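Local coordinates for transcriptional regulator, LysR family (Vibrio cholerae, PDB 3SZP), which activates virulence genes as a LysR-type transcriptional regulator, probably by binding DNA at specific sequences near the genes it controls, at residues Asn111-Met114 with Asp119-Ile122; Asn269-Gln274 with Phe281-Ile286. One frame throughout, in Å; residues are numbered along the deposited sequence.

How the contacts relate
Both contacts belong to the LysR substrate-binding (effector-type) domain and lie on the same side of the chain's centre, with their own centres about 15 Å apart. They come in series along the chain: contact 1 turns from helix 102-116 into strand 120-127, and contact 2, much later, joins the loop after strand 262-268 to the C-terminal helix 276-287. The two meet where these helices pack together, Phe113 CE1 coming within 3.4 Å of Phe281 CA, while Phe284 lies against Ala112. This joins an early beta-alpha-beta unit to the last helix of the domain, although some 150 residues separate them in sequence.

Contact 1: residues Asn111-Met114 with Asp119-Ile122; sequences NAFM and DIHI
The Phe113 ring meets Ile120 at its edge: Ile120 CG2 lies near the ring plane, 3.5 Å from Phe113 CE2, and Ile120 CD1 reaches the ring tip at 3.7 Å from Phe113 CZ. Ile122 CD1 approaches obliquely, 4.1 Å from Phe113 CD2. Phe113 CG is anti to the backbone N (chi1 172°), which carries the ring off the helix toward the two isoleucines. Met114, the next residue on the helix, meets Ile122 from across, at about a right angle: Met114 CG lies 3.8 Å and Met114 SD 4.1 Å from Ile122 CD1, so both border that methyl. Ile122 CD1 thus fits against both Phe113 and Met114, and the contact is wholly apolar and buried, with no hydrogen bond between the segments. It closes the beta-alpha-beta unit of strand 91-98, helix 102-116 and strand 120-127, where Ile120 and Ile122 also touch Ile93 of the parallel neighbouring strand. Nearby runs helix 276-287, on which Phe281 and Phe284 meet the Phe113 ring edge-to-face. At Ile122 the sheet runs on into a second subunit, whose Phe215 packs on Met114 and Ile122 and whose Arg214 hydrogen-bonds to Met114 O.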
loop_
_atom_site.group_PDB
_atom_site.type_symbol
_atom_site.label_atom_id
_atom_site.label_comp_id
_atom_site.label_asym_id
_atom_site.label_seq_id
_atom_site.Cartn_x
_atom_site.Cartn_y
_atom_site.Cartn_z
ATOM N N ASN A 111 3.039 -38.262 20.186
ATOM C CA ASN A 111 1.807 -39.016 20.373
ATOM C C ASN A 111 1.902 -39.954 21.584
ATOM O O ASN A 111 0.994 -40.008 22.417
ATOM C CB ASN A 111 1.432 -39.774 19.096
ATOM C CG ASN A 111 0.918 -38.840 18.010
ATOM O OD1 ASN A 111 0.452 -37.758 18.314
ATOM N ND2 ASN A 111 1.007 -39.254 16.748
ATOM N N ALA A 112 3.022 -40.661 21.681
ATOM C CA ALA A 112 3.221 -41.636 22.749
ATOM C C ALA A 112 3.207 -40.889 24.055
ATOM O O ALA A 112 2.747 -41.402 25.058
ATOM C CB ALA A 112 4.548 -42.354 22.575
ATOM N N PHE A 113 3.711 -39.660 24.042
ATOM C CA PHE A 113 3.748 -38.889 25.279
ATOM C C PHE A 113 2.342 -38.494 25.702
ATOM O O PHE A 113 1.971 -38.649 26.853
ATOM C CB PHE A 113 4.623 -37.645 25.156
ATOM C CG PHE A 113 4.524 -36.735 26.340
ATOM C CD1 PHE A 113 5.302 -36.959 27.469
ATOM C CD2 PHE A 113 3.621 -35.685 26.351
ATOM C CE1 PHE A 113 5.212 -36.122 28.573
ATOM C CE2 PHE A 113 3.519 -34.848 27.458
ATOM C CZ PHE A 113 4.320 -35.064 28.566
ATOM N N MET A 114 1.564 -37.977 24.766
ATOM C CA MET A 114 0.190 -37.589 25.074
ATOM C C MET A 114 -0.628 -38.785 25.524
ATOM O O MET A 114 -1.450 -38.666 26.436
ATOM C CB MET A 114 -0.475 -36.900 23.879
ATOM C CG MET A 114 -0.009 -35.456 23.723
ATOM S SD MET A 114 -0.706 -34.622 22.292
ATOM C CE MET A 114 0.180 -35.421 20.955
ATOM N N ASP A 119 -3.557 -35.716 30.785
ATOM C CA ASP A 119 -3.911 -34.407 31.358
ATOM C C ASP A 119 -2.866 -33.344 31.025
ATOM O O ASP A 119 -2.980 -32.197 31.440
ATOM C CB ASP A 119 -4.042 -34.474 32.881
ATOM C CG ASP A 119 -5.094 -35.447 33.340
ATOM O OD1 ASP A 119 -6.118 -35.597 32.643
ATOM O OD2 ASP A 119 -4.902 -36.053 34.421
ATOM N N ILE A 120 -1.824 -33.743 30.317
ATOM C CA ILE A 120 -0.851 -32.782 29.817
ATOM C C ILE A 120 -1.174 -32.434 28.365
ATOM O O ILE A 120 -1.242 -33.319 27.509
ATOM C CB ILE A 120 0.583 -33.325 29.905
ATOM C CG1 ILE A 120 1.026 -33.405 31.365
ATOM C CG2 ILE A 120 1.523 -32.446 29.089
ATOM C CD1 ILE A 120 2.400 -33.961 31.540
ATOM N N HIS A 121 -1.386 -31.154 28.089
ATOM C CA HIS A 121 -1.761 -30.740 26.743
ATOM C C HIS A 121 -0.623 -30.076 25.977
ATOM O O HIS A 121 0.151 -29.292 26.527
ATOM C CB HIS A 121 -3.001 -29.856 26.772
ATOM C CG HIS A 121 -4.201 -30.531 27.366
ATOM N ND1 HIS A 121 -4.239 -31.886 27.630
ATOM C CD2 HIS A 121 -5.397 -30.035 27.769
ATOM C CE1 HIS A 121 -5.411 -32.201 28.152
ATOM N NE2 HIS A 121 -6.130 -31.094 28.250
ATOM N N ILE A 122 -0.519 -30.410 24.700
ATOM C CA ILE A 122 0.574 -29.895 23.886
ATOM C C ILE A 122 0.111 -28.846 22.895
ATOM O O ILE A 122 -0.816 -29.074 22.115
ATOM C CB ILE A 122 1.303 -31.003 23.115
ATOM C CG1 ILE A 122 1.998 -31.950 24.090
ATOM C CG2 ILE A 122 2.321 -30.387 22.149
ATOM C CD1 ILE A 122 2.904 -32.987 23.401
#

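Contact 2: residues Asn269-Gln274 with Phe281-Ile286; sequences NHKDHQ and FIDFVI
Asn269 leads the loop towards Lys271, whose side chain reaches across to helix 276-287; the carbonyl oxygen of Asn269 accepts a weak bond from Gln274 NE2 (2.8 Å, N-H...O angle 117°). His270 O accepts a bond from His273 N and a longer one from the poorly ordered His273 ring, His273 ND1 lying 3.3 Å from His270 O; both donors come from the same face of the carbonyl plane, the ring nitrogen well above it. With Gln274 N bonded to Lys271 O, the backbone bonds close a compact turn at the short 3-10 segment 271-272; the two side-chain bonds add to it. Lys271 carries most of the contact. Its aliphatic chain and the side chain of Ile282 run alongside each other, pointing opposite ways, with Lys271 CG 3.9 Å from Ile282 CD1 and Lys271 CD 4.1 Å from Ile282 CG2. A bend at chi3 (-75°) then turns the chain so that Lys271 NZ meets Asp283 OD1 at 2.6 Å in a salt bridge, on the syn side of the carboxylate and 18° out of its plane. The apolar stem and the charged end of one lysine thus hold two successive helix residues. Beside it, Gln274 CG adds a looser contact, 4.3 Å from Ile282 CD1. The loop follows strand 262-268, and Ile282 also packs on Tyr268 of that strand. Val285 rests on Met266 of strand 262-268 and on Phe142 of strand 140-144, so helix 276-287 lies against the sheet.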
loop_
_atom_site.group_PDB
_atom_site.type_symbol
_atom_site.label_atom_id
_atom_site.label_comp_id
_atom_site.label_asym_id
_atom_site.label_seq_id
_atom_site.Cartn_x
_atom_site.Cartn_y
_atom_site.Cartn_z
ATOM N N ASN A 269 15.086 -24.961 29.358
ATOM C CA ASN A 269 15.636 -24.369 30.567
ATOM C C ASN A 269 15.940 -25.451 31.602
ATOM O O ASN A 269 15.206 -26.436 31.713
ATOM C CB ASN A 269 14.661 -23.345 31.132
ATOM C CG ASN A 269 14.638 -22.056 30.329
ATOM O OD1 ASN A 269 15.285 -21.077 30.704
ATOM N ND2 ASN A 269 13.893 -22.049 29.216
ATOM N N HIS A 270 17.024 -25.272 32.351
ATOM C CA HIS A 270 17.463 -26.279 33.316
ATOM C C HIS A 270 16.290 -26.838 34.105
ATOM O O HIS A 270 15.360 -26.112 34.444
ATOM C CB HIS A 270 18.509 -25.714 34.278
ATOM C CG HIS A 270 19.062 -26.736 35.224
ATOM N ND1 HIS A 270 19.690 -27.887 34.793
ATOM C CD2 HIS A 270 19.060 -26.795 36.576
ATOM C CE1 HIS A 270 20.063 -28.601 35.839
ATOM N NE2 HIS A 270 19.693 -27.962 36.933
ATOM N N LYS A 271 16.333 -28.130 34.399
ATOM C CA LYS A 271 15.194 -28.783 35.036
ATOM C C LYS A 271 14.901 -28.306 36.464
ATOM O O LYS A 271 13.808 -28.544 36.979
ATOM C CB LYS A 271 15.318 -30.311 34.970
ATOM C CG LYS A 271 14.938 -30.892 33.598
ATOM C CD LYS A 271 14.612 -32.385 33.666
ATOM C CE LYS A 271 15.863 -33.235 33.820
ATOM N NZ LYS A 271 15.533 -34.679 33.949
ATOM N N ASP A 272 15.857 -27.626 37.094
ATOM C CA ASP A 272 15.634 -27.098 38.442
ATOM C C ASP A 272 14.581 -25.992 38.467
ATOM O O ASP A 272 14.003 -25.695 39.515
ATOM C CB ASP A 272 16.938 -26.581 39.067
ATOM C CG ASP A 272 17.870 -27.703 39.491
ATOM O OD1 ASP A 272 17.426 -28.874 39.525
ATOM O OD2 ASP A 272 19.047 -27.410 39.801
ATOM N N HIS A 273 14.339 -25.384 37.310
ATOM C CA HIS A 273 13.402 -24.273 37.201
ATOM C C HIS A 273 12.197 -24.717 36.400
ATOM O O HIS A 273 11.476 -23.905 35.824
ATOM C CB HIS A 273 14.079 -23.099 36.504
ATOM C CG HIS A 273 15.532 -22.974 36.834
ATOM N ND1 HIS A 273 16.521 -23.542 36.060
ATOM C CD2 HIS A 273 16.162 -22.372 37.871
ATOM C CE1 HIS A 273 17.700 -23.282 36.599
ATOM N NE2 HIS A 273 17.510 -22.573 37.697
ATOM N N GLN A 274 11.979 -26.024 36.384
ATOM C CA GLN A 274 11.045 -26.624 35.450
ATOM C C GLN A 274 9.918 -27.309 36.215
ATOM O O GLN A 274 10.167 -28.080 37.151
ATOM C CB GLN A 274 11.802 -27.620 34.569
ATOM C CG GLN A 274 11.279 -27.767 33.158
ATOM C CD GLN A 274 11.382 -26.492 32.337
ATOM O OE1 GLN A 274 10.490 -25.647 32.373
ATOM N NE2 GLN A 274 12.457 -26.366 31.566
ATOM N N PHE A 281 8.025 -34.546 30.331
ATOM C CA PHE A 281 8.215 -34.509 28.894
ATOM C C PHE A 281 9.688 -34.681 28.536
ATOM O O PHE A 281 10.059 -35.548 27.750
ATOM C CB PHE A 281 7.668 -33.209 28.300
ATOM C CG PHE A 281 7.812 -33.129 26.809
ATOM C CD1 PHE A 281 6.933 -33.813 25.977
ATOM C CD2 PHE A 281 8.841 -32.390 26.236
ATOM C CE1 PHE A 281 7.075 -33.748 24.589
ATOM C CE2 PHE A 281 8.982 -32.316 24.849
ATOM C CZ PHE A 281 8.102 -32.996 24.033
ATOM N N ILE A 282 10.530 -33.848 29.121
ATOM C CA ILE A 282 11.959 -33.917 28.864
ATOM C C ILE A 282 12.512 -35.331 29.097
ATOM O O ILE A 282 13.223 -35.874 28.243
ATOM C CB ILE A 282 12.709 -32.905 29.743
ATOM C CG1 ILE A 282 12.356 -31.477 29.323
ATOM C CG2 ILE A 282 14.222 -33.133 29.672
ATOM C CD1 ILE A 282 12.935 -30.420 30.263
ATOM N N ASP A 283 12.187 -35.923 30.246
ATOM C CA ASP A 283 12.631 -37.279 30.562
ATOM C C ASP A 283 12.061 -38.294 29.576
ATOM O O ASP A 283 12.696 -39.301 29.257
ATOM C CB ASP A 283 12.214 -37.675 31.979
ATOM C CG ASP A 283 13.113 -37.068 33.049
ATOM O OD1 ASP A 283 14.156 -36.474 32.689
ATOM O OD2 ASP A 283 12.787 -37.213 34.257
ATOM N N PHE A 284 10.849 -38.041 29.108
ATOM C CA PHE A 284 10.234 -38.938 28.151
ATOM C C PHE A 284 11.020 -38.939 26.836
ATOM O O PHE A 284 11.370 -39.997 26.313
ATOM C CB PHE A 284 8.787 -38.545 27.898
ATOM C CG PHE A 284 8.011 -39.564 27.101
ATOM C CD1 PHE A 284 7.422 -40.653 27.733
ATOM C CD2 PHE A 284 7.867 -39.434 25.731
ATOM C CE1 PHE A 284 6.695 -41.587 27.006
ATOM C CE2 PHE A 284 7.146 -40.368 25.004
ATOM C CZ PHE A 284 6.567 -41.450 25.647
ATOM N N VAL A 285 11.302 -37.755 26.309
ATOM C CA VAL A 285 12.090 -37.656 25.084
ATOM C C VAL A 285 13.428 -38.381 25.242
ATOM O O VAL A 285 13.784 -39.241 24.434
ATOM C CB VAL A 285 12.351 -36.195 24.696
ATOM C CG1 VAL A 285 13.322 -36.129 23.539
ATOM C CG2 VAL A 285 11.032 -35.497 24.353
ATOM N N ILE A 286 14.149 -38.048 26.304
ATOM C CA ILE A 286 15.447 -38.646 26.564
ATOM C C ILE A 286 15.412 -40.172 26.526
ATOM O O ILE A 286 16.351 -40.810 26.033
ATOM C CB ILE A 286 15.984 -38.200 27.921
ATOM C CG1 ILE A 286 16.475 -36.757 27.829
ATOM C CG2 ILE A 286 17.086 -39.142 28.399
ATOM C CD1 ILE A 286 16.974 -36.205 29.136
#